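Local coordinates for response regulator FixJ (Bradyrhizobium japonicum, PDB 5XSO), which acts, once activated by its partner FixL, to switch on expression of nifA and fixK, the regulators of nitrogen-fixation genes and of FixN, at residues Thr12-Ile17 and Met125-Ile130; Leu57-Val62 and Ser85-Leu90; Ala151-Arg156 and Thr193-Asn198; Gly163-Leu168 and Glu202-Ala207. One frame throughout, in Å; residues are numbered along the deposited sequence.

Contact 1: Thr12-Ile17 and Met125-Ile130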
loop_
_atom_site.group_PDB
_atom_site.type_symbol
_atom_site.label_atom_id
_atom_site.label_comp_id
_atom_site.label_asym_id
_atom_site.label_seq_id
_atom_site.Cartn_x
_atom_site.Cartn_y
_atom_site.Cartn_z
ATOM N N THR A 12 -18.886 15.636 0.347
ATOM C CA THR A 12 -17.640 16.184 -0.204
ATOM C C THR A 12 -16.689 16.777 0.851
ATOM O O THR A 12 -17.056 17.707 1.578
ATOM C CB THR A 12 -17.938 17.276 -1.243
ATOM O OG1 THR A 12 -18.580 16.681 -2.377
ATOM C CG2 THR A 12 -16.650 17.937 -1.705
ATOM N N THR A 13 -15.466 16.239 0.935
ATOM C CA THR A 13 -14.481 16.665 1.934
ATOM C C THR A 13 -13.104 16.712 1.298
ATOM O O THR A 13 -12.893 16.213 0.188
ATOM C CB THR A 13 -14.408 15.721 3.144
ATOM O OG1 THR A 13 -13.812 14.477 2.722
ATOM C CG2 THR A 13 -15.755 15.447 3.714
ATOM N N LYS A 14 -12.146 17.289 2.032
ATOM C CA LYS A 14 -10.769 17.381 1.560
ATOM C C LYS A 14 -10.016 16.066 1.719
ATOM O O LYS A 14 -8.815 16.003 1.428
ATOM C CB LYS A 14 -10.028 18.497 2.306
ATOM C CG LYS A 14 -10.555 19.891 1.954
ATOM C CD LYS A 14 -9.806 21.036 2.636
ATOM C CE LYS A 14 -8.329 20.780 2.753
ATOM N NZ LYS A 14 -7.766 21.491 3.944
ATOM N N GLY A 15 -10.681 15.027 2.187
ATOM C CA GLY A 15 -10.028 13.764 2.491
ATOM C C GLY A 15 -10.615 13.225 3.781
ATOM O O GLY A 15 -11.139 13.967 4.621
ATOM N N HIS A 16 -10.553 11.907 3.938
ATOM C CA HIS A 16 -11.040 11.248 5.142
ATOM C C HIS A 16 -9.870 10.847 6.030
ATOM O O HIS A 16 -8.837 10.393 5.536
ATOM C CB HIS A 16 -11.875 10.006 4.843
ATOM C CG HIS A 16 -12.810 9.676 5.956
ATOM N ND1 HIS A 16 -14.000 10.350 6.144
ATOM C CD2 HIS A 16 -12.686 8.826 7.004
ATOM C CE1 HIS A 16 -14.595 9.891 7.235
ATOM N NE2 HIS A 16 -13.817 8.967 7.775
ATOM N N ILE A 17 -10.028 11.028 7.343
ATOM C CA ILE A 17 -8.955 10.757 8.313
ATOM C C ILE A 17 -9.422 9.669 9.265
ATOM O O ILE A 17 -10.532 9.749 9.805
ATOM C CB ILE A 17 -8.559 12.014 9.117
ATOM C CG1 ILE A 17 -8.388 13.267 8.224
ATOM C CG2 ILE A 17 -7.248 11.737 9.980
ATOM C CD1 ILE A 17 -7.364 13.038 7.114
ATOM N N MET A 125 0.588 18.207 6.765
ATOM C CA MET A 125 1.191 16.899 6.572
ATOM C C MET A 125 0.186 15.935 5.975
ATOM O O MET A 125 0.549 15.083 5.152
ATOM C CB MET A 125 1.728 16.384 7.911
ATOM C CG MET A 125 2.445 15.036 7.878
ATOM S SD MET A 125 3.054 14.679 9.571
ATOM C CE MET A 125 4.377 15.858 9.708
ATOM N N ILE A 126 -1.071 16.022 6.415
ATOM C CA ILE A 126 -2.100 15.153 5.870
ATOM C C ILE A 126 -2.292 15.449 4.396
ATOM O O ILE A 126 -2.436 14.534 3.581
ATOM C CB ILE A 126 -3.425 15.339 6.642
ATOM C CG1 ILE A 126 -3.314 14.722 8.047
ATOM C CG2 ILE A 126 -4.635 14.739 5.819
ATOM C CD1 ILE A 126 -4.510 15.198 9.013
ATOM N N GLU A 127 -2.354 16.741 4.036
ATOM C CA GLU A 127 -2.601 17.076 2.630
ATOM C C GLU A 127 -1.529 16.486 1.741
ATOM O O GLU A 127 -1.826 15.957 0.653
ATOM C CB GLU A 127 -2.664 18.589 2.424
ATOM C CG GLU A 127 -4.042 19.142 2.483
ATOM C CD GLU A 127 -4.093 20.553 1.937
ATOM O OE1 GLU A 127 -4.417 21.473 2.721
ATOM O OE2 GLU A 127 -3.791 20.731 0.729
ATOM N N SER A 128 -0.280 16.546 2.191
ATOM C CA SER A 128 0.818 16.003 1.412
ATOM C C SER A 128 0.726 14.488 1.317
ATOM O O SER A 128 0.904 13.920 0.237
ATOM C CB SER A 128 2.143 16.441 2.029
ATOM O OG SER A 128 3.240 15.713 1.512
ATOM N N ALA A 129 0.401 13.827 2.430
ATOM C CA ALA A 129 0.279 12.363 2.472
ATOM C C ALA A 129 -0.808 11.861 1.541
ATOM O O ALA A 129 -0.644 10.849 0.848
ATOM C CB ALA A 129 -0.053 11.937 3.904
ATOM N N ILE A 130 -1.967 12.512 1.580
ATOM C CA ILE A 130 -3.073 12.093 0.737
ATOM C C ILE A 130 -2.709 12.293 -0.722
ATOM O O ILE A 130 -2.940 11.417 -1.566
ATOM C CB ILE A 130 -4.346 12.862 1.100
ATOM C CG1 ILE A 130 -4.935 12.340 2.411
ATOM C CG2 ILE A 130 -5.394 12.667 0.011
ATOM C CD1 ILE A 130 -6.130 13.139 2.939
#
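Ile17 and Ile126 meet in a largely apolar junction between strand and helix. The two isoleucines reach toward each other tip to tip, and Ile17 CD1 lies 3.5 Å from Ile126 CG2, tighter than usual for two carbons. The bend of the Ile17 chain, chi1 -46° and chi2 -56°, swings its CD1 to the helix although CB itself does not face it. One helical turn on, Ile130 places CD1 4.0 Å from Gly15 CA. A side chain on Gly15 would run into that methyl, and at these backbone angles a CB would also press on the preceding carbonyl oxygen. These residues belong to the receiver domain, a CheY-like parallel sheet flanked by helices: strand 16-20 enters the sheet beside strand 61-65, and helix 119-138 packs over the same end, with Phe39 touching both Ile17 and Ile126. Charge contributes at the margin. Lys14 NZ, on a chain bent at chi3, donates to Ala37 O and forms a longer salt bridge, 3.6 Å, with Glu127 OE1. Ahead of the strand, Gly15 N gives a hydrogen bond of 3.2 Å to Thr13 OG1, which makes an ST turn.

Contact 2: Leu57-Val62 and Ser85-Leu90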
loop_
_atom_site.group_PDB
_atom_site.type_symbol
_atom_site.label_atom_id
_atom_site.label_comp_id
_atom_site.label_asym_id
_atom_site.label_seq_id
_atom_site.Cartn_x
_atom_site.Cartn_y
_atom_site.Cartn_z
ATOM N N LEU A 57 -13.205 -0.049 4.986
ATOM C CA LEU A 57 -13.003 1.395 4.959
ATOM C C LEU A 57 -12.568 1.889 3.592
ATOM O O LEU A 57 -11.712 1.286 2.941
ATOM C CB LEU A 57 -11.950 1.851 5.984
ATOM C CG LEU A 57 -12.291 1.602 7.449
ATOM C CD1 LEU A 57 -11.025 1.749 8.342
ATOM C CD2 LEU A 57 -13.487 2.523 7.837
ATOM N N SER A 58 -13.081 3.052 3.213
ATOM C CA SER A 58 -12.650 3.708 1.990
ATOM C C SER A 58 -11.379 4.524 2.235
ATOM O O SER A 58 -11.004 4.826 3.383
ATOM C CB SER A 58 -13.747 4.615 1.461
ATOM O OG SER A 58 -14.128 5.529 2.466
ATOM N N PHE A 59 -10.738 4.926 1.133
ATOM C CA PHE A 59 -9.408 5.520 1.203
ATOM C C PHE A 59 -9.370 6.725 2.137
ATOM O O PHE A 59 -10.271 7.565 2.136
ATOM C CB PHE A 59 -8.940 5.953 -0.180
ATOM C CG PHE A 59 -7.607 6.623 -0.166
ATOM C CD1 PHE A 59 -6.452 5.895 0.010
ATOM C CD2 PHE A 59 -7.513 8.006 -0.301
ATOM C CE1 PHE A 59 -5.194 6.534 0.025
ATOM C CE2 PHE A 59 -6.308 8.648 -0.284
ATOM C CZ PHE A 59 -5.112 7.921 -0.119
ATOM N N GLY A 60 -8.326 6.796 2.949
ATOM C CA GLY A 60 -8.110 7.970 3.773
ATOM C C GLY A 60 -6.759 7.876 4.445
ATOM O O GLY A 60 -5.997 6.929 4.245
ATOM N N CYS A 61 -6.466 8.874 5.249
ATOM C CA CYS A 61 -5.174 8.972 5.914
ATOM C C CYS A 61 -5.341 8.517 7.362
ATOM O O CYS A 61 -6.269 8.965 8.051
ATOM C CB CYS A 61 -4.641 10.408 5.865
ATOM S SG CYS A 61 -3.007 10.655 6.608
ATOM N N VAL A 62 -4.441 7.665 7.830
ATOM C CA VAL A 62 -4.456 7.225 9.225
ATOM C C VAL A 62 -3.564 8.144 10.056
ATOM O O VAL A 62 -2.422 8.448 9.666
ATOM C CB VAL A 62 -4.010 5.756 9.339
ATOM C CG1 VAL A 62 -3.977 5.323 10.803
ATOM C CG2 VAL A 62 -4.898 4.848 8.491
ATOM N N SER A 85 -2.612 -2.353 2.535
ATOM C CA SER A 85 -3.383 -1.113 2.571
ATOM C C SER A 85 -2.656 0.003 1.839
ATOM O O SER A 85 -1.487 0.265 2.124
ATOM C CB SER A 85 -3.641 -0.672 4.011
ATOM O OG SER A 85 -4.616 0.368 4.048
ATOM N N PRO A 86 -3.324 0.729 0.946
ATOM C CA PRO A 86 -2.733 1.937 0.367
ATOM C C PRO A 86 -2.885 3.186 1.237
ATOM O O PRO A 86 -2.444 4.266 0.825
ATOM C CB PRO A 86 -3.513 2.086 -0.946
ATOM C CG PRO A 86 -4.863 1.539 -0.610
ATOM C CD PRO A 86 -4.700 0.495 0.473
ATOM N N PHE A 87 -3.446 3.086 2.419
ATOM C CA PHE A 87 -3.666 4.297 3.240
ATOM C C PHE A 87 -2.334 4.837 3.750
ATOM O O PHE A 87 -1.568 4.091 4.361
ATOM C CB PHE A 87 -4.522 3.982 4.455
ATOM C CG PHE A 87 -5.922 3.532 4.168
ATOM C CD1 PHE A 87 -6.793 3.328 5.237
ATOM C CD2 PHE A 87 -6.387 3.292 2.876
ATOM C CE1 PHE A 87 -8.119 2.878 5.014
ATOM C CE2 PHE A 87 -7.691 2.865 2.657
ATOM C CZ PHE A 87 -8.556 2.657 3.723
ATOM N N PRO A 88 -2.040 6.124 3.592
ATOM C CA PRO A 88 -0.852 6.668 4.260
ATOM C C PRO A 88 -1.075 6.731 5.770
ATOM O O PRO A 88 -2.203 6.949 6.254
ATOM C CB PRO A 88 -0.717 8.081 3.661
ATOM C CG PRO A 88 -2.131 8.476 3.282
ATOM C CD PRO A 88 -2.832 7.164 2.899
ATOM N N ILE A 89 0.010 6.562 6.525
ATOM C CA ILE A 89 -0.072 6.591 7.982
ATOM C C ILE A 89 0.867 7.660 8.562
ATOM O O ILE A 89 2.075 7.667 8.271
ATOM C CB ILE A 89 0.254 5.216 8.593
ATOM C CG1 ILE A 89 -0.690 4.145 8.023
ATOM C CG2 ILE A 89 0.137 5.328 10.135
ATOM C CD1 ILE A 89 -0.143 2.706 8.158
ATOM N N LEU A 90 0.318 8.533 9.414
ATOM C CA LEU A 90 1.107 9.471 10.206
ATOM C C LEU A 90 1.077 9.042 11.678
ATOM O O LEU A 90 0.025 8.623 12.192
ATOM C CB LEU A 90 0.530 10.903 10.104
ATOM C CG LEU A 90 0.281 11.385 8.676
ATOM C CD1 LEU A 90 -0.324 12.801 8.726
ATOM C CD2 LEU A 90 1.658 11.395 7.906
#
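With CG anti to its carbonyl carbon (chi1 -64°), Phe87 swings its ring across the 57-62 backbone, while Phe59, whose CG lies opposite the backbone N (chi1 178°), sends its ring the other way past it. The two rings meet obliquely, their planes at 86° and Phe59 CD1 3.9 Å from Phe87 CD2. Polar atoms, most of them backbone, lie round the Phe87 ring: Gly60 N over the centre of one face, the Ser85 hydroxyl oxygen OG over the other, toward the rim, and Leu57 O at the edge, in plane, 3.5 Å from Phe87 CZ. Val62 CG2 also approaches this ring at its edge. Gly60 O is buried with no polar partner in the model, and Phe87 CB comes within 3.3 Å of it. Were Phe87 an alanine, the Gly60 amide would probably lose its ring cover and a gap would open between Leu57, Phe59 and Val62. Beyond the rings the backbones pair: Val62 N donates to Pro88 O at 2.8 Å and Leu90 N to Val62 O at 2.8 Å, both nearly straight. Cys61 SG packs against Pro88 CG and Leu90 CG, whereas Val62 lies beside Ile89, both pointing the same way. Strands 61-65 and 89-93, joined through helix 73-82, thus make a parallel beta-alpha-beta unit at the centre of the CheY-like receiver fold.

Contact 3: Ala151-Arg156 and Thr193-Asn198. With FMT (formic acid), chain I.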
loop_
_atom_site.group_PDB
_atom_site.type_symbol
_atom_site.label_atom_id
_atom_site.label_comp_id
_atom_site.label_asym_id
_atom_site.label_seq_id
_atom_site.Cartn_x
_atom_site.Cartn_y
_atom_site.Cartn_z
ATOM N N ALA A 151 -0.823 -14.436 -11.184
ATOM C CA ALA A 151 -1.023 -15.640 -10.396
ATOM C C ALA A 151 -1.686 -16.740 -11.201
ATOM O O ALA A 151 -1.525 -17.916 -10.854
ATOM C CB ALA A 151 -1.858 -15.337 -9.134
ATOM N N SER A 152 -2.382 -16.401 -12.298
ATOM C CA SER A 152 -3.012 -17.428 -13.104
ATOM C C SER A 152 -2.021 -18.142 -14.029
ATOM O O SER A 152 -2.357 -19.209 -14.556
ATOM C CB SER A 152 -4.154 -16.864 -13.949
ATOM O OG SER A 152 -3.707 -16.116 -15.081
ATOM N N LEU A 153 -0.832 -17.581 -14.249
ATOM C CA LEU A 153 0.172 -18.272 -15.061
ATOM C C LEU A 153 0.621 -19.569 -14.388
ATOM O O LEU A 153 0.743 -19.641 -13.182
ATOM C CB LEU A 153 1.401 -17.393 -15.252
ATOM C CG LEU A 153 1.096 -16.001 -15.799
ATOM C CD1 LEU A 153 2.430 -15.237 -15.888
ATOM C CD2 LEU A 153 0.493 -16.199 -17.192
ATOM N N SER A 154 0.942 -20.589 -15.199
ATOM C CA SER A 154 1.580 -21.792 -14.659
ATOM C C SER A 154 3.033 -21.445 -14.330
ATOM O O SER A 154 3.545 -20.380 -14.726
ATOM C CB SER A 154 1.517 -22.902 -15.702
ATOM O OG SER A 154 2.513 -22.645 -16.717
ATOM N N PRO A 155 3.736 -22.318 -13.618
ATOM C CA PRO A 155 5.148 -22.034 -13.341
ATOM C C PRO A 155 5.973 -21.852 -14.595
ATOM O O PRO A 155 6.788 -20.919 -14.644
ATOM C CB PRO A 155 5.605 -23.261 -12.488
ATOM C CG PRO A 155 4.355 -23.668 -11.797
ATOM C CD PRO A 155 3.282 -23.530 -12.877
ATOM N N ARG A 156 5.786 -22.677 -15.634
ATOM C CA ARG A 156 6.611 -22.498 -16.816
ATOM C C ARG A 156 6.218 -21.216 -17.535
ATOM O O ARG A 156 7.049 -20.560 -18.173
ATOM C CB ARG A 156 6.403 -23.647 -17.782
ATOM C CG ARG A 156 7.053 -25.008 -17.351
ATOM C CD ARG A 156 8.443 -24.843 -16.734
ATOM N NE ARG A 156 9.094 -26.139 -16.517
ATOM C CZ ARG A 156 10.393 -26.268 -16.299
ATOM N NH1 ARG A 156 11.190 -25.191 -16.253
ATOM N NH2 ARG A 156 10.909 -27.485 -16.142
ATOM N N THR A 193 -2.207 -14.347 -23.630
ATOM C CA THR A 193 -3.665 -14.431 -23.417
ATOM C C THR A 193 -4.048 -14.194 -21.954
ATOM O O THR A 193 -4.978 -13.422 -21.655
ATOM C CB THR A 193 -4.184 -15.798 -23.900
ATOM O OG1 THR A 193 -3.887 -15.929 -25.284
ATOM C CG2 THR A 193 -5.737 -15.906 -23.722
ATOM N N LYS A 194 -3.337 -14.840 -21.021
ATOM C CA LYS A 194 -3.682 -14.717 -19.615
ATOM C C LYS A 194 -3.388 -13.316 -19.106
ATOM O O LYS A 194 -4.158 -12.767 -18.309
ATOM C CB LYS A 194 -2.899 -15.754 -18.795
ATOM C CG LYS A 194 -3.411 -17.190 -18.922
ATOM C CD LYS A 194 -2.597 -18.101 -18.024
ATOM C CE LYS A 194 -3.169 -19.568 -18.048
ATOM N NZ LYS A 194 -2.375 -20.484 -17.123
ATOM N N MET A 195 -2.330 -12.694 -19.608
ATOM C CA MET A 195 -1.997 -11.339 -19.203
ATOM C C MET A 195 -2.774 -10.276 -19.976
ATOM O O MET A 195 -2.783 -9.112 -19.555
ATOM C CB MET A 195 -0.499 -11.084 -19.362
ATOM C CG MET A 195 0.406 -11.879 -18.456
ATOM S SD MET A 195 0.014 -11.722 -16.683
ATOM C CE MET A 195 0.252 -9.966 -16.594
ATOM N N GLN A 196 -3.430 -10.665 -21.057
ATOM C CA GLN A 196 -4.085 -9.733 -21.992
ATOM C C GLN A 196 -3.087 -8.698 -22.492
ATOM O O GLN A 196 -3.320 -7.474 -22.442
ATOM C CB GLN A 196 -5.310 -9.080 -21.329
ATOM C CG GLN A 196 -6.399 -10.168 -21.203
ATOM C CD GLN A 196 -6.985 -10.571 -22.582
ATOM O OE1 GLN A 196 -7.803 -9.830 -23.143
ATOM N NE2 GLN A 196 -6.588 -11.777 -23.123
ATOM N N ALA A 197 -1.912 -9.186 -22.906
ATOM C CA ALA A 197 -0.853 -8.317 -23.423
ATOM C C ALA A 197 -0.812 -8.498 -24.939
ATOM O O ALA A 197 -0.867 -9.637 -25.426
ATOM C CB ALA A 197 0.517 -8.669 -22.808
ATOM N N ASN A 198 -0.678 -7.405 -25.667
ATOM C CA ASN A 198 -0.671 -7.419 -27.133
ATOM C C ASN A 198 0.743 -7.362 -27.715
ATOM O O ASN A 198 0.907 -7.308 -28.941
ATOM C CB ASN A 198 -1.463 -6.234 -27.636
ATOM C CG ASN A 198 -2.952 -6.348 -27.365
ATOM O OD1 ASN A 198 -3.672 -5.277 -27.451
ATOM N ND2 ASN A 198 -3.439 -7.517 -27.119
HETATM C C FMT I . -3.402 -23.249 -16.157
HETATM O O1 FMT I . -3.127 -22.957 -14.988
HETATM O O2 FMT I . -4.207 -22.629 -16.862
HETATM O O HOH W 1 -5.685 -14.779 -16.537
#
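Leu153 and Lys194 bring the backbones of 151-156 and 193-198 closest, their CA atoms 6.9 Å apart where helix 140-152 turns into helix 155-166 and helix 184-195 comes to its end. This is the LuxR-type DNA-binding domain, a helix-turn-helix bundle, at a corner where a turn between helices meets a helix terminus. That terminus closes with a Schellman motif: Gln196, at positive phi, is the C-prime residue, Ala197 N bonds to Met192 O and Gln196 N, weakly, to Thr193 O. In addition, Gln196 NE2 returns to Thr193 O at 2.7 Å, on a carbonyl lone pair and in the plane of its own amide. Across the corner, Ser154 stands at the N-cap of helix 155-166.

Lys194 dominates the side-chain contact. Fully extended beyond CG, its chain slides past Leu153 in the opposite direction, with Lys194 CD 3.7 Å from Leu153 CD2. The hydrogen bond from Lys194 NZ to Ser152 O is 2.9 Å long, the donor tilted 29° from the carbonyl plane. Glu157 forms a salt bridge with the same ammonium group, and its carboxylate also accepts from Ser154 N. With an alanine at Lys194, Glu157 is likely to be left without its positive mate and the side of Leu153 uncovered. Deeper in, Leu153 CD1 approaches Met195 SD near Met161. A formic acid molecule, probably from the crystallisation liquor, takes a weak hydrogen bond from Lys194 NZ through O2. Ser152 OG hydrogen-bonds Arg149 O, and a water donates both to Ser152 OG, at 2.8 Å, and to Lys194 O, at 3.1 Å.

Contact 4: Gly163-Leu168 and Glu202-Ala207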
loop_
_atom_site.group_PDB
_atom_site.type_symbol
_atom_site.label_atom_id
_atom_site.label_comp_id
_atom_site.label_asym_id
_atom_site.label_seq_id
_atom_site.Cartn_x
_atom_site.Cartn_y
_atom_site.Cartn_z
ATOM N N GLY A 163 11.675 -14.717 -18.960
ATOM C CA GLY A 163 12.695 -14.795 -20.001
ATOM C C GLY A 163 12.434 -13.835 -21.151
ATOM O O GLY A 163 13.372 -13.209 -21.679
ATOM N N LEU A 164 11.166 -13.683 -21.541
ATOM C CA LEU A 164 10.821 -12.724 -22.600
ATOM C C LEU A 164 11.183 -11.317 -22.195
ATOM O O LEU A 164 11.771 -10.560 -22.981
ATOM C CB LEU A 164 9.320 -12.780 -22.921
ATOM C CG LEU A 164 8.897 -14.065 -23.644
ATOM C CD1 LEU A 164 7.345 -14.232 -23.693
ATOM C CD2 LEU A 164 9.459 -14.093 -25.034
ATOM N N ILE A 165 10.821 -10.929 -20.971
ATOM C CA ILE A 165 11.105 -9.569 -20.504
ATOM C C ILE A 165 12.601 -9.323 -20.362
ATOM O O ILE A 165 13.086 -8.215 -20.610
ATOM C CB ILE A 165 10.372 -9.335 -19.179
ATOM C CG1 ILE A 165 8.877 -9.259 -19.484
ATOM C CG2 ILE A 165 10.890 -8.045 -18.489
ATOM C CD1 ILE A 165 8.006 -9.052 -18.238
ATOM N N ALA A 166 13.353 -10.342 -19.946
ATOM C CA ALA A 166 14.811 -10.297 -19.827
ATOM C C ALA A 166 15.515 -10.241 -21.178
ATOM O O ALA A 166 16.732 -10.008 -21.204
ATOM C CB ALA A 166 15.301 -11.527 -19.049
ATOM N N GLY A 167 14.805 -10.463 -22.277
ATOM C CA GLY A 167 15.372 -10.376 -23.615
ATOM C C GLY A 167 15.969 -11.665 -24.147
ATOM O O GLY A 167 16.723 -11.636 -25.141
ATOM N N LEU A 168 15.674 -12.791 -23.526
ATOM C CA LEU A 168 16.171 -14.064 -24.063
ATOM C C LEU A 168 15.445 -14.460 -25.324
ATOM O O LEU A 168 14.235 -14.236 -25.485
ATOM C CB LEU A 168 16.004 -15.204 -23.032
ATOM C CG LEU A 168 16.735 -15.007 -21.725
ATOM C CD1 LEU A 168 16.583 -16.323 -20.875
ATOM C CD2 LEU A 168 18.194 -14.639 -21.900
ATOM N N GLU A 202 3.838 -4.203 -23.932
ATOM C CA GLU A 202 2.662 -4.257 -23.070
ATOM C C GLU A 202 2.879 -5.225 -21.922
ATOM O O GLU A 202 2.529 -4.936 -20.767
ATOM C CB GLU A 202 1.419 -4.678 -23.859
ATOM C CG GLU A 202 0.882 -3.578 -24.734
ATOM C CD GLU A 202 -0.603 -3.771 -25.100
ATOM O OE1 GLU A 202 -1.241 -4.822 -24.743
ATOM O OE2 GLU A 202 -1.138 -2.784 -25.697
ATOM N N LEU A 203 3.488 -6.371 -22.223
ATOM C CA LEU A 203 3.807 -7.335 -21.157
ATOM C C LEU A 203 4.732 -6.717 -20.104
ATOM O O LEU A 203 4.523 -6.886 -18.888
ATOM C CB LEU A 203 4.443 -8.582 -21.787
ATOM C CG LEU A 203 4.695 -9.768 -20.837
ATOM C CD1 LEU A 203 3.312 -10.296 -20.357
ATOM C CD2 LEU A 203 5.389 -10.907 -21.623
ATOM N N VAL A 204 5.739 -5.969 -20.549
ATOM C CA VAL A 204 6.616 -5.230 -19.632
ATOM C C VAL A 204 5.819 -4.266 -18.748
ATOM O O VAL A 204 6.032 -4.199 -17.527
ATOM C CB VAL A 204 7.699 -4.485 -20.433
ATOM C CG1 VAL A 204 8.419 -3.445 -19.580
ATOM C CG2 VAL A 204 8.683 -5.481 -21.000
ATOM N N ARG A 205 4.916 -3.494 -19.335
ATOM C CA ARG A 205 4.222 -2.502 -18.518
ATOM C C ARG A 205 3.286 -3.164 -17.517
ATOM O O ARG A 205 3.068 -2.629 -16.425
ATOM C CB ARG A 205 3.440 -1.513 -19.363
ATOM C CG ARG A 205 4.168 -0.848 -20.507
ATOM C CD ARG A 205 3.387 0.333 -20.975
ATOM N NE ARG A 205 4.216 1.121 -21.860
ATOM C CZ ARG A 205 5.090 2.020 -21.414
ATOM N NH1 ARG A 205 5.218 2.267 -20.111
ATOM N NH2 ARG A 205 5.822 2.648 -22.291
ATOM N N LEU A 206 2.687 -4.295 -17.879
ATOM C CA LEU A 206 1.912 -5.029 -16.890
ATOM C C LEU A 206 2.818 -5.518 -15.761
ATOM O O LEU A 206 2.471 -5.409 -14.574
ATOM C CB LEU A 206 1.182 -6.209 -17.560
ATOM C CG LEU A 206 0.131 -5.755 -18.593
ATOM C CD1 LEU A 206 -0.404 -6.952 -19.428
ATOM C CD2 LEU A 206 -1.008 -5.035 -17.971
ATOM N N ALA A 207 3.976 -6.078 -16.110
ATOM C CA ALA A 207 4.936 -6.429 -15.075
ATOM C C ALA A 207 5.354 -5.195 -14.262
ATOM O O ALA A 207 5.591 -5.316 -13.058
ATOM C CB ALA A 207 6.131 -7.154 -15.698
#
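Ile165 carries the contact with helix 200-209, meeting Val204 part-way along and Leu203 and Ala207 at its tip. Its CB points at the other helix from a backbone position whose CA is 6.3 Å from that of Val204. From CB the chain runs through CG1, set anti to the carbonyl carbon (chi1 -70°), and this carbon lies 4.1 Å from Val204 CG2, the valine branch that sits beside its own backbone N. The two side chains cross at a slant. The next bond, with chi2 at 179°, is extended, so that CD1 continues outward. There Ile165 CD1 lies 3.7 Å from Ala207 CB, 4.3 Å from Leu203 CG and 4.2 Å from Leu203 O. Because Ala207 ends at CB, the methyl comes close to the helix backbone between positions 203 and 207, one turn apart.

Leu164 adds a looser contact, its CD1 4.4 Å from Leu203 CD2, and turns also to Ile173 and Arg188. Leu203 in turn packs on Val191 and Met195, drawing helix 184-195 into the same interior. Just beyond the contact Gly167 ends helix 155-166 in a Schellman motif, with Leu168 N bonded back to Gly163 O. No hydrogen bond crosses between the segments; helices 155-166 and 200-209 of the LuxR-type domain meet here by aliphatic packing, in a bundle whose DNA-binding helix-turn-helix motif comprises residues 170-189.

Overall arrangement
The four contacts divide between two domains. Contacts 1 and 2 share the receiver sheet, where strands 16-20 and 61-65 are neighbours: His16 O probably accepts from Cys61 N at 2.8 Å, and Leu90 CD1 packs on Ile126 CG1. Contacts 3 and 4 lie in the DNA-binding domain, their centres 12 Å apart; both use helix 155-166, and Met195 CG touches Leu203 CD1. Nearest atoms of contacts 2 and 3 stay about 17 Å apart. Chemistry follows place: contact 2 alone pairs backbone strands, contact 4 is buried and wholly apolar, while contacts 1 and 3 combine buried aliphatic packing with a lysine's polar bonds at the more exposed margin.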